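Local atomic coordinates of yeast glycogen phosphorylase (Saccharomyces cerevisiae, PDB entry 1YGP), a protein that belongs to the carbohydrate phosphorylases, an enzyme family of GT-B fold, and carries pyridoxal-5'-phosphate. Residues A[331-334]-A[335-339]; A[175-179]-A[180-184]; A[369-372]-A[373-376]. All coordinates share one frame; numbering follows the deposited sequence.

In the fold
All three contacts are local, and most of their touching residues are buried; contact 2 alone includes partly exposed ones, T179 and E180. Contacts 1 and 3 sit side by side, their centres about 8 Å apart, where helix 322-350 meets the beginning of helix 372-384; Q332 OE1 lies 3.2 Å from H369 ND1, a probable hydrogen bond between them. Contact 2 lies about 24 Å from each, measured between centres, and shares no touch with them. Their chemistry follows their place: mid-helix bonds with an aromatic CH-pi contact in contact 1, a Schellman ending in contact 2, and a change from three- to four-residue bond spacing in contact 3.

Contact 1: A[331-334]-A[335-339]; sequences QQYF and WCAAS
W335 turns its backbone N onto Q331 O at 3.1 Å, and the N-H points almost straight at the oxygen (170°). With CG anti to the backbone N (chi1 155°), the indole lies beside the preceding turn, CE3 3.8 Å from Q332 O in an oblique approach. The pyrrole nitrogen is tied elsewhere, NE1 bonding to Y187 O on strand 184-189. C336 continues the pattern, N to Q332 O, at 3.2 Å. A337 N bonds to Y333 O with the same i to i+4 spacing but more nearly in line with the carbonyl, and here a side-chain contact is added: A337 CB sits over one face of the Y333 ring, 4.0 Å from its centroid and 24° off the normal, a CH-pi contact displaced toward the rim. The phenol OH hydrogen-bonds to E376 OE1. These i to i+4 bonds belong to the middle of helix 322-350, which packs on the large mixed beta-sheet. A338 N takes F334 O at 3.1 Å, and both side chains face A259 on strand 255-267, F334 also meeting V257. S339 gives W335 O two bonds, from N and, at 2.8 Å, from OG, which come from opposite faces of the carbonyl plane; W280 NE1 also bonds to this hydroxyl.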
loop_
_atom_site.group_PDB
_atom_site.type_symbol
_atom_site.label_atom_id
_atom_site.label_comp_id
_atom_site.label_asym_id
_atom_site.label_seq_id
_atom_site.Cartn_x
_atom_site.Cartn_y
_atom_site.Cartn_z
ATOM N N GLN A 331 -12.085 -5.741 17.135
ATOM C CA GLN A 331 -12.431 -5.188 15.840
ATOM C C GLN A 331 -13.785 -4.473 15.893
ATOM O O GLN A 331 -13.900 -3.323 15.462
ATOM C CB GLN A 331 -12.389 -6.379 14.887
ATOM C CG GLN A 331 -12.773 -6.259 13.439
ATOM C CD GLN A 331 -12.468 -7.563 12.691
ATOM O OE1 GLN A 331 -13.217 -8.537 12.756
ATOM N NE2 GLN A 331 -11.394 -7.691 11.932
ATOM N N GLN A 332 -14.828 -5.092 16.468
ATOM C CA GLN A 332 -16.161 -4.501 16.579
ATOM C C GLN A 332 -16.133 -3.261 17.469
ATOM O O GLN A 332 -16.852 -2.281 17.211
ATOM C CB GLN A 332 -17.155 -5.500 17.164
ATOM C CG GLN A 332 -17.397 -6.740 16.325
ATOM C CD GLN A 332 -18.518 -7.637 16.819
ATOM O OE1 GLN A 332 -19.206 -8.304 16.038
ATOM N NE2 GLN A 332 -18.797 -7.709 18.109
ATOM N N TYR A 333 -15.284 -3.244 18.509
ATOM C CA TYR A 333 -15.161 -2.029 19.283
ATOM C C TYR A 333 -14.489 -0.967 18.416
ATOM O O TYR A 333 -15.135 0.062 18.220
ATOM C CB TYR A 333 -14.331 -2.220 20.558
ATOM C CG TYR A 333 -14.316 -0.931 21.371
ATOM C CD1 TYR A 333 -15.465 -0.140 21.460
ATOM C CD2 TYR A 333 -13.135 -0.489 21.953
ATOM C CE1 TYR A 333 -15.424 1.091 22.104
ATOM C CE2 TYR A 333 -13.085 0.742 22.607
ATOM C CZ TYR A 333 -14.230 1.525 22.669
ATOM O OH TYR A 333 -14.199 2.772 23.252
ATOM N N PHE A 334 -13.284 -1.165 17.848
ATOM C CA PHE A 334 -12.565 -0.214 16.985
ATOM C C PHE A 334 -13.458 0.517 15.960
ATOM O O PHE A 334 -13.502 1.746 15.871
ATOM C CB PHE A 334 -11.455 -1.021 16.311
ATOM C CG PHE A 334 -10.656 -0.301 15.239
ATOM C CD1 PHE A 334 -9.672 0.618 15.596
ATOM C CD2 PHE A 334 -10.948 -0.522 13.892
ATOM C CE1 PHE A 334 -8.992 1.324 14.613
ATOM C CE2 PHE A 334 -10.259 0.192 12.911
ATOM C CZ PHE A 334 -9.282 1.120 13.271
ATOM N N TRP A 335 -14.261 -0.204 15.209
ATOM C CA TRP A 335 -15.140 0.393 14.235
ATOM C C TRP A 335 -16.257 1.141 14.920
ATOM O O TRP A 335 -16.534 2.254 14.456
ATOM C CB TRP A 335 -15.644 -0.728 13.352
ATOM C CG TRP A 335 -16.961 -0.588 12.609
ATOM C CD1 TRP A 335 -17.215 0.313 11.599
ATOM C CD2 TRP A 335 -17.998 -1.443 12.846
ATOM N NE1 TRP A 335 -18.424 0.004 11.183
ATOM C CE2 TRP A 335 -18.926 -1.033 11.897
ATOM C CE3 TRP A 335 -18.253 -2.494 13.723
ATOM C CZ2 TRP A 335 -20.141 -1.710 11.832
ATOM C CZ3 TRP A 335 -19.472 -3.149 13.639
ATOM C CH2 TRP A 335 -20.410 -2.763 12.699
ATOM N N CYS A 336 -16.903 0.628 15.983
ATOM C CA CYS A 336 -17.956 1.383 16.676
ATOM C C CYS A 336 -17.483 2.693 17.313
ATOM O O CYS A 336 -18.107 3.748 17.200
ATOM C CB CYS A 336 -18.558 0.515 17.743
ATOM S SG CYS A 336 -19.611 -0.707 16.943
ATOM N N ALA A 337 -16.304 2.624 17.904
ATOM C CA ALA A 337 -15.635 3.714 18.563
ATOM C C ALA A 337 -15.304 4.877 17.629
ATOM O O ALA A 337 -15.763 6.011 17.834
ATOM C CB ALA A 337 -14.353 3.175 19.173
ATOM N N ALA A 338 -14.506 4.596 16.589
ATOM C CA ALA A 338 -14.080 5.579 15.611
ATOM C C ALA A 338 -15.269 6.194 14.875
ATOM O O ALA A 338 -15.399 7.418 14.783
ATOM C CB ALA A 338 -13.175 4.904 14.625
ATOM N N SER A 339 -16.196 5.368 14.412
ATOM C CA SER A 339 -17.391 5.843 13.755
ATOM C C SER A 339 -18.238 6.717 14.662
ATOM O O SER A 339 -18.650 7.801 14.247
ATOM C CB SER A 339 -18.186 4.656 13.305
ATOM O OG SER A 339 -17.432 3.899 12.371
#

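Contact 2: A[175-179]-A[180-184]; sequences DSMAT and EGIPA
M177 holds CG anti to its carbonyl carbon (chi1 -86°) and runs on extended through chi2, which brings SD to the CB of A184; the bend at chi3 only directs CE. On the way, M177 CG comes within 4.2 Å of I182 CG2, so this one side chain packs on I182 of the loop and on A184, where strand 184-189 begins. E180 likewise has CG anti to its carbonyl carbon, which brings CG to 3.6 Å from S176 O. E180 N bonds to this S176 O at 2.9 Å, an i to i+4 bond. Beyond this the chain leaves helix 165-179 through a Schellman motif. I182 N reaches back to M177 O at 3.1 Å, while G181 N makes a weak bond to A178 O at 3.3 Å. G181 provides the positive phi (58°) with which the backbone leaves the helix, a conformation that favours glycine, and its backbone bonds with V878 near the chain's C-terminus. One turn earlier, D175 O receives both N and OG1 of T179; the hydroxyl, 3.2 Å away, lies above the carbonyl plane, 44° out of it, and F269 N is its further partner. P183, the centre of an inverse gamma turn, leads into strand 184-189 and bonds through its backbone to V99 on the neighbouring parallel strand 98-102.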
loop_
_atom_site.group_PDB
_atom_site.type_symbol
_atom_site.label_atom_id
_atom_site.label_comp_id
_atom_site.label_asym_id
_atom_site.label_seq_id
_atom_site.Cartn_x
_atom_site.Cartn_y
_atom_site.Cartn_z
ATOM N N ASP A 175 -26.629 2.427 -2.264
ATOM C CA ASP A 175 -26.977 2.927 -3.587
ATOM C C ASP A 175 -28.331 3.665 -3.580
ATOM O O ASP A 175 -28.460 4.811 -4.058
ATOM C CB ASP A 175 -26.977 1.725 -4.487
ATOM C CG ASP A 175 -27.540 1.931 -5.868
ATOM O OD1 ASP A 175 -28.763 1.955 -5.979
ATOM O OD2 ASP A 175 -26.772 2.039 -6.825
ATOM N N SER A 176 -29.366 3.043 -3.001
ATOM C CA SER A 176 -30.693 3.648 -3.005
ATOM C C SER A 176 -30.766 4.936 -2.182
ATOM O O SER A 176 -31.437 5.899 -2.586
ATOM C CB SER A 176 -31.712 2.655 -2.480
ATOM O OG SER A 176 -31.620 1.457 -3.242
ATOM N N MET A 177 -30.033 5.021 -1.075
ATOM C CA MET A 177 -30.026 6.224 -0.286
ATOM C C MET A 177 -29.441 7.340 -1.143
ATOM O O MET A 177 -30.059 8.407 -1.236
ATOM C CB MET A 177 -29.193 6.029 0.980
ATOM C CG MET A 177 -29.990 5.410 2.133
ATOM S SD MET A 177 -28.934 5.059 3.562
ATOM C CE MET A 177 -28.655 3.331 3.418
ATOM N N ALA A 178 -28.351 7.064 -1.881
ATOM C CA ALA A 178 -27.732 8.069 -2.735
ATOM C C ALA A 178 -28.632 8.482 -3.866
ATOM O O ALA A 178 -28.677 9.664 -4.198
ATOM C CB ALA A 178 -26.443 7.567 -3.363
ATOM N N THR A 179 -29.384 7.551 -4.463
ATOM C CA THR A 179 -30.303 7.919 -5.547
ATOM C C THR A 179 -31.398 8.810 -4.995
ATOM O O THR A 179 -31.768 9.814 -5.598
ATOM C CB THR A 179 -30.933 6.663 -6.180
ATOM O OG1 THR A 179 -29.848 5.961 -6.745
ATOM C CG2 THR A 179 -31.900 6.910 -7.293
ATOM N N GLU A 180 -31.879 8.476 -3.801
ATOM C CA GLU A 180 -32.956 9.221 -3.185
ATOM C C GLU A 180 -32.549 10.529 -2.515
ATOM O O GLU A 180 -33.399 11.209 -1.936
ATOM C CB GLU A 180 -33.650 8.286 -2.193
ATOM C CG GLU A 180 -34.611 7.443 -3.004
ATOM C CD GLU A 180 -35.507 6.460 -2.268
ATOM O OE1 GLU A 180 -35.659 6.562 -1.051
ATOM O OE2 GLU A 180 -36.072 5.587 -2.924
ATOM N N GLY A 181 -31.281 10.937 -2.574
ATOM C CA GLY A 181 -30.825 12.147 -1.906
ATOM C C GLY A 181 -31.087 12.104 -0.401
ATOM O O GLY A 181 -31.404 13.130 0.198
ATOM N N ILE A 182 -31.027 10.935 0.237
ATOM C CA ILE A 182 -31.239 10.790 1.678
ATOM C C ILE A 182 -29.857 11.121 2.245
ATOM O O ILE A 182 -28.887 10.555 1.740
ATOM C CB ILE A 182 -31.653 9.314 2.043
ATOM C CG1 ILE A 182 -33.068 9.004 1.604
ATOM C CG2 ILE A 182 -31.516 9.100 3.533
ATOM C CD1 ILE A 182 -34.148 9.775 2.359
ATOM N N PRO A 183 -29.641 11.965 3.258
ATOM C CA PRO A 183 -28.308 12.241 3.781
ATOM C C PRO A 183 -27.755 11.085 4.619
ATOM O O PRO A 183 -27.831 11.083 5.854
ATOM C CB PRO A 183 -28.501 13.552 4.538
ATOM C CG PRO A 183 -29.714 14.156 3.868
ATOM C CD PRO A 183 -30.597 12.929 3.773
ATOM N N ALA A 184 -27.226 10.057 3.956
ATOM C CA ALA A 184 -26.659 8.922 4.665
ATOM C C ALA A 184 -25.193 8.612 4.339
ATOM O O ALA A 184 -24.689 8.817 3.219
ATOM C CB ALA A 184 -27.461 7.677 4.378
#

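Contact 3: A[369-372]-A[373-376]; sequences HPTL and AIVE
P370 presents its carbonyl to A373, whose backbone N donates to P370 O at 3.0 Å. The donor stands well above the carbonyl plane, 46° out of it, in a bond that spans three residues. The methyl of A373 lies beside the same oxygen, CB being 3.3 Å from P370 O. Beyond these two segments, the proline packs against W335 and C336 of helix 322-350. T371 repeats the three-residue spacing: I374 N bonds to T371 O at 2.9 Å, again from above the plane. Its side chain adds an apolar touch, T371 CG2 to I374 CD1 at 4.2 Å. I374 can make it because CG1 stands beside its backbone N (chi1 -77°), directing CD1 back along the chain. T371 OG1 bonds to T368 O, and the rest of the side chain rests on M470, L473 and A474 of helix 470-477. Residues 369-372 lead from strand 361-366 into helix 372-384, part of the beta-alpha-beta crossover to the adjacent parallel strand 400-404. At L372 the spacing lengthens to four residues: E376 N reaches L372 O at 2.9 Å, with a C=O...N angle of 164°, so this bond is far closer to the carbonyl direction than the two before it. V375 CB lies 3.7 Å from L372 O, while its side chain meets L473 and I431. E376 also brings CB to 3.3 Å from L372 O, but its chain bends at chi2 and carries the carboxylate away to a salt bridge with R379.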
loop_
_atom_site.group_PDB
_atom_site.type_symbol
_atom_site.label_atom_id
_atom_site.label_comp_id
_atom_site.label_asym_id
_atom_site.label_seq_id
_atom_site.Cartn_x
_atom_site.Cartn_y
_atom_site.Cartn_z
ATOM N N HIS A 369 -23.655 -6.932 15.394
ATOM C CA HIS A 369 -22.269 -6.490 15.358
ATOM C C HIS A 369 -22.020 -5.042 15.794
ATOM O O HIS A 369 -21.032 -4.876 16.506
ATOM C CB HIS A 369 -21.711 -6.669 13.944
ATOM C CG HIS A 369 -21.870 -8.079 13.400
ATOM N ND1 HIS A 369 -21.446 -9.194 13.959
ATOM C CD2 HIS A 369 -22.471 -8.406 12.203
ATOM C CE1 HIS A 369 -21.760 -10.189 13.151
ATOM N NE2 HIS A 369 -22.372 -9.704 12.097
ATOM N N PRO A 370 -22.773 -3.966 15.519
ATOM C CA PRO A 370 -22.466 -2.660 16.074
ATOM C C PRO A 370 -23.190 -2.310 17.366
ATOM O O PRO A 370 -23.263 -1.125 17.699
ATOM C CB PRO A 370 -22.763 -1.706 14.954
ATOM C CG PRO A 370 -23.969 -2.352 14.328
ATOM C CD PRO A 370 -23.727 -3.831 14.433
ATOM N N THR A 371 -23.679 -3.258 18.180
ATOM C CA THR A 371 -24.390 -2.908 19.400
ATOM C C THR A 371 -23.488 -2.141 20.372
ATOM O O THR A 371 -23.967 -1.256 21.078
ATOM C CB THR A 371 -24.938 -4.223 19.984
ATOM O OG1 THR A 371 -25.822 -4.716 18.982
ATOM C CG2 THR A 371 -25.683 -4.086 21.310
ATOM N N LEU A 372 -22.165 -2.347 20.396
ATOM C CA LEU A 372 -21.279 -1.559 21.249
ATOM C C LEU A 372 -21.387 -0.056 21.001
ATOM O O LEU A 372 -21.105 0.712 21.926
ATOM C CB LEU A 372 -19.811 -1.985 21.062
ATOM C CG LEU A 372 -19.278 -3.142 21.939
ATOM C CD1 LEU A 372 -17.859 -3.475 21.563
ATOM C CD2 LEU A 372 -19.260 -2.737 23.390
ATOM N N ALA A 373 -21.849 0.410 19.828
ATOM C CA ALA A 373 -22.074 1.824 19.579
ATOM C C ALA A 373 -23.047 2.432 20.581
ATOM O O ALA A 373 -22.888 3.589 20.956
ATOM C CB ALA A 373 -22.658 2.038 18.204
ATOM N N ILE A 374 -24.050 1.677 21.058
ATOM C CA ILE A 374 -25.023 2.120 22.075
ATOM C C ILE A 374 -24.282 2.458 23.381
ATOM O O ILE A 374 -24.291 3.583 23.898
ATOM C CB ILE A 374 -26.074 0.961 22.281
ATOM C CG1 ILE A 374 -27.056 0.958 21.142
ATOM C CG2 ILE A 374 -26.846 1.114 23.561
ATOM C CD1 ILE A 374 -27.727 -0.410 20.942
ATOM N N VAL A 375 -23.553 1.457 23.879
ATOM C CA VAL A 375 -22.819 1.547 25.123
ATOM C C VAL A 375 -21.750 2.634 25.064
ATOM O O VAL A 375 -21.397 3.254 26.063
ATOM C CB VAL A 375 -22.213 0.167 25.380
ATOM C CG1 VAL A 375 -21.485 0.134 26.699
ATOM C CG2 VAL A 375 -23.313 -0.848 25.482
ATOM N N GLU A 376 -21.158 2.836 23.889
ATOM C CA GLU A 376 -20.163 3.862 23.660
ATOM C C GLU A 376 -20.791 5.257 23.649
ATOM O O GLU A 376 -20.196 6.145 24.277
ATOM C CB GLU A 376 -19.472 3.560 22.341
ATOM C CG GLU A 376 -18.509 4.614 21.803
ATOM C CD GLU A 376 -17.223 4.834 22.592
ATOM O OE1 GLU A 376 -16.897 4.054 23.482
ATOM O OE2 GLU A 376 -16.531 5.805 22.286
#